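Long-range contact in ForH (Streptomyces kaniharaensis, PDB 6NKO), which probably takes part in formycin A biosynthesis and is related to the bienzyme that completes de novo purine synthesis: residues L41-T50 with H62-L70. Numbering follows the deposited sequence.
Sequences LRLGWRVAAT and HEVERIADL
Three backbone hydrogen bonds join Val47-Ala49 to Glu65-Ile67 in parallel. Glu65 N donates to Val47 O (2.8 Å), Ala49 N to Glu65 O (2.9 Å), and Ile67 N to Ala49 O (2.8 Å), the third falling where strand 65-66 has just ended. Just before this pairing a water takes its place: it accepts from Val47 N and lies within bonding distance of Glu63 O and the Glu65 carboxylate.

On the face carrying Ala48 and Glu65, a salt bridge runs from Arg46 NE to the syn lone pair of Glu65 OE2 (3.2 Å), almost exactly in the guanidinium plane, although the carboxylate is turned 45° from that plane. A bend at chi3 (40°) brings NE to the carboxylate, and NH2 then lies beside the Leu70 methyls. Ala48 is small enough for Ile67 CD1 and Leu70 CD2 to close over Ala48 CB, each at 3.6 Å.

On the face of Ala49, Val47 CG1 meets Val64 CG1 at 3.8 Å, two buried, branched side chains that suit the space between sheet and helices. Leu41 reaches over from the last turn of helix 33-42 and lays CD1 against His62 CB and Val64. Beyond Ala49, the CG2 methyls of Thr50 and Ile67 lie side by side.

With helix 51-59 packed on Val64, this is the beta-alpha-beta crossover that adds edge strand 65-66 to the parallel sheet of the Rossmann-like MGS domain.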
loop_
_atom_site.group_PDB
_atom_site.type_symbol
_atom_site.label_atom_id
_atom_site.label_comp_id
_atom_site.label_asym_id
_atom_site.label_seq_id
_atom_site.Cartn_x
_atom_site.Cartn_y
_atom_site.Cartn_z
ATOM N N LEU A 41 11.115 -6.246 9.389
ATOM C CA LEU A 41 11.064 -7.549 10.047
ATOM C C LEU A 41 12.053 -7.627 11.205
ATOM O O LEU A 41 11.744 -8.210 12.251
ATOM C CB LEU A 41 11.327 -8.659 9.032
ATOM C CG LEU A 41 10.191 -8.940 8.045
ATOM C CD1 LEU A 41 10.680 -9.812 6.898
ATOM C CD2 LEU A 41 9.002 -9.584 8.746
ATOM N N ARG A 42 13.247 -7.049 11.041
ATOM C CA ARG A 42 14.211 -7.019 12.135
ATOM C C ARG A 42 13.731 -6.163 13.300
ATOM O O ARG A 42 14.176 -6.374 14.434
ATOM C CB ARG A 42 15.569 -6.508 11.642
ATOM C CG ARG A 42 16.057 -7.165 10.363
ATOM C CD ARG A 42 17.545 -6.934 10.146
ATOM N NE ARG A 42 17.837 -6.488 8.785
ATOM C CZ ARG A 42 18.005 -5.217 8.436
ATOM N NH1 ARG A 42 17.913 -4.257 9.347
ATOM N NH2 ARG A 42 18.266 -4.902 7.174
ATOM N N LEU A 43 12.840 -5.205 13.048
ATOM C CA LEU A 43 12.267 -4.384 14.104
ATOM C C LEU A 43 11.085 -5.052 14.796
ATOM O O LEU A 43 10.470 -4.434 15.671
ATOM C CB LEU A 43 11.834 -3.030 13.537
ATOM C CG LEU A 43 12.956 -2.065 13.155
ATOM C CD1 LEU A 43 12.381 -0.791 12.550
ATOM C CD2 LEU A 43 13.824 -1.744 14.362
ATOM N N GLY A 44 10.757 -6.291 14.432
ATOM C CA GLY A 44 9.644 -6.997 15.024
ATOM C C GLY A 44 8.312 -6.778 14.341
ATOM O O GLY A 44 7.314 -7.379 14.762
ATOM N N TRP A 45 8.264 -5.940 13.309
ATOM C CA TRP A 45 7.021 -5.704 12.591
ATOM C C TRP A 45 6.538 -6.982 11.917
ATOM O O TRP A 45 7.320 -7.886 11.608
ATOM C CB TRP A 45 7.208 -4.617 11.530
ATOM C CG TRP A 45 7.222 -3.215 12.049
ATOM C CD1 TRP A 45 7.962 -2.728 13.086
ATOM C CD2 TRP A 45 6.469 -2.109 11.538
ATOM N NE1 TRP A 45 7.712 -1.388 13.256
ATOM C CE2 TRP A 45 6.798 -0.984 12.319
ATOM C CE3 TRP A 45 5.544 -1.961 10.498
ATOM C CZ2 TRP A 45 6.234 0.271 12.094
ATOM C CZ3 TRP A 45 4.987 -0.714 10.276
ATOM C CH2 TRP A 45 5.334 0.385 11.070
ATOM N N ARG A 46 5.233 -7.052 11.692
ATOM C CA ARG A 46 4.669 -8.038 10.786
ATOM C C ARG A 46 4.559 -7.401 9.409
ATOM O O ARG A 46 4.067 -6.276 9.278
ATOM C CB ARG A 46 3.304 -8.519 11.273
ATOM C CG ARG A 46 3.381 -9.493 12.439
ATOM C CD ARG A 46 1.999 -9.933 12.872
ATOM N NE ARG A 46 1.120 -10.172 11.732
ATOM C CZ ARG A 46 -0.159 -9.816 11.687
ATOM N NH1 ARG A 46 -0.714 -9.199 12.722
ATOM N NH2 ARG A 46 -0.886 -10.077 10.608
ATOM N N VAL A 47 5.044 -8.104 8.392
ATOM C CA VAL A 47 5.092 -7.585 7.033
ATOM C C VAL A 47 4.246 -8.494 6.154
ATOM O O VAL A 47 4.534 -9.691 6.030
ATOM C CB VAL A 47 6.532 -7.487 6.510
ATOM C CG1 VAL A 47 6.545 -7.051 5.051
ATOM C CG2 VAL A 47 7.336 -6.521 7.371
ATOM N N ALA A 48 3.202 -7.927 5.556
ATOM C CA ALA A 48 2.302 -8.651 4.672
ATOM C C ALA A 48 2.327 -8.006 3.294
ATOM O O ALA A 48 2.413 -6.780 3.174
ATOM C CB ALA A 48 0.878 -8.668 5.229
ATOM N N ALA A 49 2.252 -8.833 2.254
ATOM C CA ALA A 49 2.471 -8.371 0.892
ATOM C C ALA A 49 1.428 -8.948 -0.053
ATOM O O ALA A 49 0.865 -10.019 0.189
ATOM C CB ALA A 49 3.872 -8.751 0.399
ATOM N N THR A 50 1.181 -8.219 -1.140
ATOM C CA THR A 50 0.354 -8.724 -2.223
ATOM C C THR A 50 1.145 -9.731 -3.055
ATOM O O THR A 50 2.279 -10.091 -2.730
ATOM C CB THR A 50 -0.157 -7.580 -3.095
ATOM O OG1 THR A 50 0.928 -6.706 -3.430
ATOM C CG2 THR A 50 -1.243 -6.798 -2.375
ATOM N N HIS A 62 12.612 -14.019 3.470
ATOM C CA HIS A 62 12.038 -13.136 4.472
ATOM C C HIS A 62 10.670 -13.669 4.875
ATOM O O HIS A 62 9.914 -14.170 4.031
ATOM C CB HIS A 62 11.919 -11.705 3.929
ATOM C CG HIS A 62 13.232 -11.063 3.600
ATOM N ND1 HIS A 62 13.700 -10.944 2.309
ATOM C CD2 HIS A 62 14.175 -10.501 4.395
ATOM C CE1 HIS A 62 14.871 -10.331 2.320
ATOM N NE2 HIS A 62 15.183 -10.053 3.575
ATOM N N GLU A 63 10.376 -13.590 6.173
ATOM C CA GLU A 63 9.150 -14.148 6.744
ATOM C C GLU A 63 7.975 -13.185 6.542
ATOM O O GLU A 63 7.333 -12.718 7.486
ATOM C CB GLU A 63 9.366 -14.485 8.221
ATOM C CG GLU A 63 9.747 -13.278 9.123
ATOM C CD GLU A 63 11.229 -12.913 9.065
ATOM O OE1 GLU A 63 11.801 -12.512 10.106
ATOM O OE2 GLU A 63 11.824 -13.033 7.973
ATOM N N VAL A 64 7.701 -12.899 5.290
ATOM C CA VAL A 64 6.581 -12.039 4.931
ATOM C C VAL A 64 5.328 -12.894 4.842
ATOM O O VAL A 64 5.371 -14.079 4.492
ATOM C CB VAL A 64 6.851 -11.273 3.615
ATOM C CG1 VAL A 64 8.018 -10.316 3.800
ATOM C CG2 VAL A 64 7.125 -12.239 2.463
ATOM N N GLU A 65 4.202 -12.292 5.186
ATOM C CA GLU A 65 2.927 -12.984 5.176
ATOM C C GLU A 65 2.155 -12.603 3.921
ATOM O O GLU A 65 2.376 -11.545 3.332
ATOM C CB GLU A 65 2.118 -12.653 6.434
ATOM C CG GLU A 65 2.764 -13.165 7.719
ATOM C CD GLU A 65 2.212 -12.506 8.972
ATOM O OE1 GLU A 65 1.112 -12.890 9.415
ATOM O OE2 GLU A 65 2.883 -11.608 9.522
ATOM N N ARG A 66 1.267 -13.494 3.499
ATOM C CA ARG A 66 0.449 -13.250 2.319
ATOM C C ARG A 66 -0.754 -12.397 2.698
ATOM O O ARG A 66 -1.596 -12.829 3.491
ATOM C CB ARG A 66 -0.001 -14.576 1.717
ATOM C CG ARG A 66 0.574 -14.865 0.346
ATOM C CD ARG A 66 -0.287 -15.862 -0.406
ATOM N NE ARG A 66 0.327 -16.289 -1.660
ATOM C CZ ARG A 66 1.081 -17.375 -1.790
ATOM N NH1 ARG A 66 1.321 -18.147 -0.739
ATOM N NH2 ARG A 66 1.595 -17.689 -2.971
ATOM N N ILE A 67 -0.846 -11.193 2.124
ATOM C CA ILE A 67 -1.987 -10.316 2.382
ATOM C C ILE A 67 -3.288 -10.937 1.902
ATOM O O ILE A 67 -4.370 -10.494 2.296
ATOM C CB ILE A 67 -1.786 -8.941 1.714
ATOM C CG1 ILE A 67 -2.609 -7.866 2.420
ATOM C CG2 ILE A 67 -2.238 -8.989 0.263
ATOM C CD1 ILE A 67 -2.265 -7.673 3.872
ATOM N N ALA A 68 -3.219 -11.943 1.032
ATOM C CA ALA A 68 -4.437 -12.614 0.599
ATOM C C ALA A 68 -5.033 -13.444 1.732
ATOM O O ALA A 68 -6.127 -13.143 2.229
ATOM C CB ALA A 68 -4.155 -13.468 -0.636
ATOM N N ASP A 69 -4.343 -14.514 2.135
ATOM C CA ASP A 69 -4.844 -15.348 3.224
ATOM C C ASP A 69 -5.056 -14.534 4.498
ATOM O O ASP A 69 -5.990 -14.786 5.269
ATOM C CB ASP A 69 -3.847 -16.479 3.464
ATOM C CG ASP A 69 -3.378 -17.135 2.156
ATOM O OD1 ASP A 69 -4.149 -17.184 1.170
ATOM O OD2 ASP A 69 -2.211 -17.580 2.098
ATOM N N LEU A 70 -4.193 -13.554 4.731
ATOM C CA LEU A 70 -4.247 -12.713 5.921
ATOM C C LEU A 70 -5.216 -11.577 5.663
ATOM O O LEU A 70 -4.899 -10.671 4.891
ATOM C CB LEU A 70 -2.875 -12.125 6.226
ATOM C CG LEU A 70 -2.562 -11.394 7.525
ATOM C CD1 LEU A 70 -1.808 -12.337 8.434
ATOM C CD2 LEU A 70 -1.725 -10.165 7.238
HETATM O O HOH W 1 5.339 -11.120 8.811
#